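Local coordinates for protein allantoicase (Saccharomyces cerevisiae, PDB 1O59) that hydrolyses allantoate to (S)-ureidoglycolate and urea, a step of allantoin degradation that lets yeast use purines as secondary nitrogen sources, at residues 221-233 and 246-260. Numbering follows the deposited sequence. Where two conformers were deposited one is given.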
loop_
_atom_site.group_PDB
_atom_site.type_symbol
_atom_site.label_atom_id
_atom_site.label_comp_id
_atom_site.label_asym_id
_atom_site.label_seq_id
_atom_site.Cartn_x
_atom_site.Cartn_y
_atom_site.Cartn_z
ATOM N N LYS A 221 9.369 1.793 -9.106
ATOM C CA LYS A 221 10.594 2.593 -9.066
ATOM C C LYS A 221 10.238 4.031 -9.309
ATOM O O LYS A 221 9.276 4.321 -9.994
ATOM C CB LYS A 221 11.617 2.122 -10.106
ATOM C CG LYS A 221 12.427 0.917 -9.637
ATOM C CD LYS A 221 13.919 0.908 -10.079
ATOM C CE LYS A 221 14.743 -0.111 -9.194
ATOM N NZ LYS A 221 16.257 -0.112 -9.372
ATOM N N TYR A 222 11.014 4.929 -8.721
ATOM C CA TYR A 222 10.708 6.354 -8.780
ATOM C C TYR A 222 11.998 7.145 -8.718
ATOM O O TYR A 222 12.980 6.701 -8.158
ATOM C CB TYR A 222 9.755 6.776 -7.634
ATOM C CG TYR A 222 10.248 6.395 -6.246
ATOM C CD1 TYR A 222 11.111 7.209 -5.535
ATOM C CD2 TYR A 222 9.851 5.212 -5.662
ATOM C CE1 TYR A 222 11.592 6.830 -4.261
ATOM C CE2 TYR A 222 10.286 4.846 -4.400
ATOM C CZ TYR A 222 11.166 5.642 -3.697
ATOM O OH TYR A 222 11.620 5.203 -2.458
ATOM N N SER A 223 11.959 8.333 -9.296
ATOM C CA SER A 223 13.042 9.281 -9.171
ATOM C C SER A 223 13.161 9.819 -7.716
ATOM O O SER A 223 14.219 9.795 -7.131
ATOM C CB SER A 223 12.812 10.412 -10.173
ATOM O OG SER A 223 11.498 10.936 -10.055
ATOM N N ASP A 224 12.047 10.219 -7.127
ATOM C CA ASP A 224 11.996 10.999 -5.895
ATOM C C ASP A 224 10.559 10.850 -5.388
ATOM O O ASP A 224 9.643 10.671 -6.183
ATOM C CB ASP A 224 12.317 12.477 -6.246
ATOM C CG ASP A 224 12.234 13.463 -5.032
ATOM O OD1 ASP A 224 13.159 13.365 -4.179
ATOM O OD2 ASP A 224 11.342 14.380 -4.888
ATOM N N GLN A 225 10.384 10.883 -4.068
ATOM C CA GLN A 225 9.081 10.978 -3.400
ATOM C C GLN A 225 9.296 11.972 -2.307
ATOM O O GLN A 225 9.878 11.642 -1.310
ATOM C CB GLN A 225 8.714 9.676 -2.681
ATOM C CG GLN A 225 8.330 8.519 -3.523
ATOM C CD GLN A 225 7.935 7.299 -2.705
ATOM O OE1 GLN A 225 7.036 6.572 -3.110
ATOM N NE2 GLN A 225 8.618 7.060 -1.578
ATOM N N HIS A 226 8.877 13.205 -2.446
ATOM C CA HIS A 226 9.123 14.135 -1.351
ATOM C C HIS A 226 7.941 14.049 -0.407
ATOM O O HIS A 226 8.114 13.736 0.761
ATOM C CB HIS A 226 9.313 15.537 -1.890
ATOM C CG HIS A 226 9.452 16.571 -0.832
ATOM N ND1 HIS A 226 8.610 17.666 -0.751
ATOM C CD2 HIS A 226 10.317 16.668 0.207
ATOM C CE1 HIS A 226 8.962 18.398 0.292
ATOM N NE2 HIS A 226 9.987 17.812 0.894
ATOM N N PHE A 227 6.742 14.289 -0.945
ATOM C CA PHE A 227 5.521 14.254 -0.180
ATOM C C PHE A 227 4.565 13.261 -0.849
ATOM O O PHE A 227 4.500 13.150 -2.070
ATOM C CB PHE A 227 4.933 15.660 -0.206
ATOM C CG PHE A 227 3.906 15.940 0.865
ATOM C CD1 PHE A 227 2.641 16.429 0.523
ATOM C CD2 PHE A 227 4.213 15.770 2.210
ATOM C CE1 PHE A 227 1.704 16.723 1.502
ATOM C CE2 PHE A 227 3.271 16.049 3.193
ATOM C CZ PHE A 227 2.014 16.528 2.835
ATOM N N GLY A 228 3.858 12.475 -0.047
ATOM C CA GLY A 228 3.184 11.253 -0.559
ATOM C C GLY A 228 4.164 10.191 -1.081
ATOM O O GLY A 228 5.331 10.145 -0.683
ATOM N N SER A 229 3.689 9.336 -1.969
ATOM C CA SER A 229 4.481 8.235 -2.473
ATOM C C SER A 229 3.891 7.759 -3.759
ATOM O O SER A 229 2.702 8.005 -4.053
ATOM C CB SER A 229 4.509 7.082 -1.478
ATOM O OG SER A 229 3.204 6.734 -1.048
ATOM N N VAL A 230 4.722 7.078 -4.540
ATOM C CA VAL A 230 4.303 6.651 -5.869
ATOM C C VAL A 230 3.143 5.655 -5.805
ATOM O O VAL A 230 2.334 5.590 -6.721
ATOM C CB VAL A 230 5.481 6.068 -6.734
ATOM C CG1 VAL A 230 6.318 7.189 -7.312
ATOM C CG2 VAL A 230 6.356 5.049 -5.940
ATOM N N ASP A 231 3.066 4.875 -4.738
ATOM C CA ASP A 231 1.966 3.925 -4.609
ATOM C C ASP A 231 0.610 4.597 -4.488
ATOM O O ASP A 231 -0.409 3.979 -4.772
ATOM C CB ASP A 231 2.200 2.923 -3.472
ATOM C CG ASP A 231 2.334 3.570 -2.151
ATOM O OD1 ASP A 231 3.297 4.366 -2.003
ATOM O OD2 ASP A 231 1.550 3.318 -1.192
ATOM N N ASN A 232 0.601 5.877 -4.140
ATOM C CA ASN A 232 -0.629 6.613 -4.081
ATOM C C ASN A 232 -1.235 6.827 -5.459
ATOM O O ASN A 232 -2.411 7.160 -5.560
ATOM C CB ASN A 232 -0.430 7.971 -3.392
ATOM C CG ASN A 232 -0.181 7.844 -1.891
ATOM O OD1 ASN A 232 -0.469 6.788 -1.300
ATOM N ND2 ASN A 232 0.352 8.918 -1.263
ATOM N N LEU A 233 -0.447 6.658 -6.514
ATOM C CA LEU A 233 -0.933 6.886 -7.890
ATOM C C LEU A 233 -2.038 5.925 -8.342
ATOM O O LEU A 233 -2.752 6.207 -9.287
ATOM C CB LEU A 233 0.215 6.738 -8.874
ATOM C CG LEU A 233 1.255 7.871 -8.855
ATOM C CD1 LEU A 233 2.439 7.446 -9.711
ATOM C CD2 LEU A 233 0.666 9.222 -9.338
ATOM N N TRP A 246 1.365 11.700 -5.180
ATOM C CA TRP A 246 2.790 11.585 -5.366
ATOM C C TRP A 246 3.292 12.964 -5.711
ATOM O O TRP A 246 2.786 13.613 -6.610
ATOM C CB TRP A 246 3.089 10.624 -6.502
ATOM C CG TRP A 246 4.541 10.580 -6.883
ATOM C CD1 TRP A 246 5.620 10.413 -6.055
ATOM C CD2 TRP A 246 5.071 10.740 -8.192
ATOM N NE1 TRP A 246 6.786 10.440 -6.780
ATOM C CE2 TRP A 246 6.480 10.657 -8.091
ATOM C CE3 TRP A 246 4.499 10.963 -9.445
ATOM C CZ2 TRP A 246 7.305 10.750 -9.186
ATOM C CZ3 TRP A 246 5.319 11.050 -10.535
ATOM C CH2 TRP A 246 6.705 10.935 -10.407
ATOM N N GLU A 247 4.259 13.433 -4.949
ATOM C CA GLU A 247 4.791 14.758 -5.149
ATOM C C GLU A 247 6.290 14.753 -4.953
ATOM O O GLU A 247 6.824 14.088 -4.047
ATOM C CB GLU A 247 4.175 15.740 -4.175
ATOM C CG GLU A 247 4.458 17.183 -4.549
ATOM C CD GLU A 247 4.959 18.024 -3.386
ATOM O OE1 GLU A 247 6.084 17.765 -2.853
ATOM O OE2 GLU A 247 4.200 18.939 -3.005
ATOM N N THR A 248 6.956 15.506 -5.815
ATOM C CA THR A 248 8.393 15.631 -5.775
ATOM C C THR A 248 8.783 17.056 -5.452
ATOM O O THR A 248 7.974 17.954 -5.521
ATOM C CB THR A 248 8.986 15.179 -7.107
ATOM O OG1 THR A 248 8.512 16.035 -8.158
ATOM C CG2 THR A 248 8.481 13.776 -7.462
ATOM N N LYS A 249 10.043 17.212 -5.082
ATOM C CA LYS A 249 10.630 18.480 -4.715
ATOM C C LYS A 249 10.684 19.446 -5.882
ATOM O O LYS A 249 10.714 19.035 -7.052
ATOM C CB LYS A 249 12.066 18.255 -4.224
ATOM C CG LYS A 249 12.153 17.682 -2.819
ATOM C CD LYS A 249 13.384 16.721 -2.605
ATOM C CE LYS A 249 12.951 15.334 -1.913
ATOM N NZ LYS A 249 14.091 14.318 -1.742
ATOM N N ARG A 250 10.716 20.739 -5.542
ATOM C CA ARG A 250 11.052 21.774 -6.509
ATOM C C ARG A 250 12.533 21.578 -6.927
ATOM O O ARG A 250 13.437 21.688 -6.104
ATOM C CB ARG A 250 10.797 23.148 -5.902
ATOM C CG ARG A 250 10.467 24.226 -6.901
ATOM C CD ARG A 250 10.353 25.594 -6.263
ATOM N NE ARG A 250 9.128 25.722 -5.473
ATOM C CZ ARG A 250 8.214 26.692 -5.603
ATOM N NH1 ARG A 250 8.349 27.685 -6.482
ATOM N NH2 ARG A 250 7.146 26.679 -4.814
ATOM N N SER A 251 12.731 21.231 -8.207
ATOM C CA SER A 251 14.037 21.053 -8.834
ATOM C C SER A 251 14.483 22.284 -9.632
ATOM O O SER A 251 13.669 23.112 -10.010
ATOM C CB SER A 251 13.974 19.888 -9.801
ATOM O OG SER A 251 13.396 20.294 -11.036
ATOM N N ARG A 252 15.777 22.375 -9.923
ATOM C CA ARG A 252 16.320 23.567 -10.569
ATOM C C ARG A 252 17.168 23.304 -11.783
ATOM O O ARG A 252 17.365 24.209 -12.591
ATOM C CB ARG A 252 17.159 24.363 -9.582
ATOM C CG ARG A 252 16.401 24.846 -8.371
ATOM C CD ARG A 252 15.224 25.765 -8.671
ATOM N NE ARG A 252 14.724 26.390 -7.455
ATOM C CZ ARG A 252 13.573 27.055 -7.352
ATOM N NH1 ARG A 252 12.752 27.177 -8.386
ATOM N NH2 ARG A 252 13.249 27.607 -6.192
ATOM N N GLN A 253 17.695 22.083 -11.892
ATOM C CA GLN A 253 18.582 21.723 -12.981
ATOM C C GLN A 253 17.767 21.725 -14.271
ATOM O O GLN A 253 16.684 21.148 -14.324
ATOM C CB GLN A 253 19.245 20.338 -12.778
ATOM C CG GLN A 253 19.591 19.961 -11.315
ATOM C CD GLN A 253 18.469 19.139 -10.613
ATOM O OE1 GLN A 253 17.433 19.695 -10.168
ATOM N NE2 GLN A 253 18.687 17.814 -10.512
ATOM N N PRO A 254 18.283 22.392 -15.297
ATOM C CA PRO A 254 17.666 22.371 -16.622
ATOM C C PRO A 254 17.527 20.952 -17.133
ATOM O O PRO A 254 18.443 20.148 -16.972
ATOM C CB PRO A 254 18.672 23.131 -17.496
ATOM C CG PRO A 254 19.471 23.944 -16.559
ATOM C CD PRO A 254 19.505 23.212 -15.260
ATOM N N GLY A 255 16.385 20.643 -17.733
ATOM C CA GLY A 255 16.123 19.296 -18.254
ATOM C C GLY A 255 15.776 18.255 -17.203
ATOM O O GLY A 255 15.612 17.077 -17.520
ATOM N N HIS A 256 15.642 18.688 -15.954
ATOM C CA HIS A 256 15.192 17.809 -14.889
ATOM C C HIS A 256 13.802 17.225 -15.196
ATOM O O HIS A 256 12.909 17.926 -15.707
ATOM C CB HIS A 256 15.143 18.546 -13.542
ATOM C CG HIS A 256 14.799 17.657 -12.393
ATOM N ND1 HIS A 256 15.753 17.036 -11.617
ATOM C CD2 HIS A 256 13.601 17.260 -11.906
ATOM C CE1 HIS A 256 15.155 16.297 -10.698
ATOM N NE2 HIS A 256 13.846 16.412 -10.854
ATOM N N THR A 257 13.663 15.929 -14.909
ATOM C CA THR A 257 12.352 15.309 -14.785
ATOM C C THR A 257 12.261 14.420 -13.558
ATOM O O THR A 257 13.250 14.026 -12.952
ATOM C CB THR A 257 12.021 14.430 -15.997
ATOM O OG1 THR A 257 12.933 13.329 -16.055
ATOM C CG2 THR A 257 12.221 15.167 -17.307
ATOM N N ASP A 258 11.025 14.098 -13.221
ATOM C CA ASP A 258 10.734 13.077 -12.247
ATOM C C ASP A 258 9.919 11.989 -12.948
ATOM O O ASP A 258 9.318 12.214 -14.005
ATOM C CB ASP A 258 10.028 13.698 -11.032
ATOM C CG ASP A 258 11.027 14.325 -10.055
ATOM O OD1 ASP A 258 12.018 13.610 -9.688
ATOM O OD2 ASP A 258 10.929 15.513 -9.634
ATOM N N TRP A 259 9.947 10.798 -12.385
ATOM C CA TRP A 259 9.290 9.689 -13.016
ATOM C C TRP A 259 8.941 8.596 -12.036
ATOM O O TRP A 259 9.525 8.479 -10.950
ATOM C CB TRP A 259 10.148 9.129 -14.152
ATOM C CG TRP A 259 11.577 8.860 -13.770
ATOM C CD1 TRP A 259 12.679 9.669 -14.003
ATOM C CD2 TRP A 259 12.080 7.683 -13.128
ATOM N NE1 TRP A 259 13.826 9.055 -13.547
ATOM C CE2 TRP A 259 13.496 7.841 -13.001
ATOM C CE3 TRP A 259 11.482 6.506 -12.634
ATOM C CZ2 TRP A 259 14.300 6.893 -12.380
ATOM C CZ3 TRP A 259 12.275 5.564 -12.040
ATOM C CH2 TRP A 259 13.685 5.760 -11.917
ATOM N N ALA A 260 8.011 7.774 -12.484
ATOM C CA ALA A 260 7.490 6.679 -11.715
ATOM C C ALA A 260 7.221 5.548 -12.677
ATOM O O ALA A 260 6.556 5.748 -13.683
ATOM C CB ALA A 260 6.201 7.110 -11.017
#
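S223 OG is gripped twice by the 246-260 segment. It donates to D258 OD1 at 2.7 Å, on the anti side of that carboxylate, and accepts from W259 N at 2.8 Å. S223 N bonds in turn to W259 O, so the backbone N and O of W259 are both taken by S223. The S223 hydroxyl sits between its own backbone N and carbonyl carbon (chi1 51°), which turns it to both partners. S223 CB lies over the five-membered ring of W259 in a CH-pi contact.

D224 takes hold of K249 with both carboxylate oxygens. OD1 uses its syn lone pair for a salt bridge to K249 NZ at 2.8 Å, and OD2 accepts from K249 N. The bent lysine chain also passes CG over a face of the H226 ring. At the edge of that ring, H226 ND1 donates a long hydrogen bond to E247 OE1 (3.3 Å), with ring and carboxylate nearly coplanar. E247 O accepts from both H226 N (2.7 Å) and F227 N; the second donor stands above the carbonyl plane. F227 and E247 form an antiparallel hydrogen-bonded pair, although the return bond from E247 N is weak.

The W246 indole is buried beside these bonds. Its NE1 donates to D224 O at 2.9 Å, within the ring plane. V230 CG1 presses on one face, 3.4 Å from the five-membered ring centroid, and T248 CG2 covers the other. A260 CB lies over the same face as V230 CG1, while L233 CD2 packs against W246 CB at 4.0 Å.

Both segments lie in the second allantoicase repeat and bring together strands of two antiparallel sheets. Y222 pairs with A260 at the edge of the sheet containing strand 336-342, whose I341 touches W246. Strands 227-228 and 246-247 belong to the other sheet, where 246-247 also pairs antiparallel with strand 346-354.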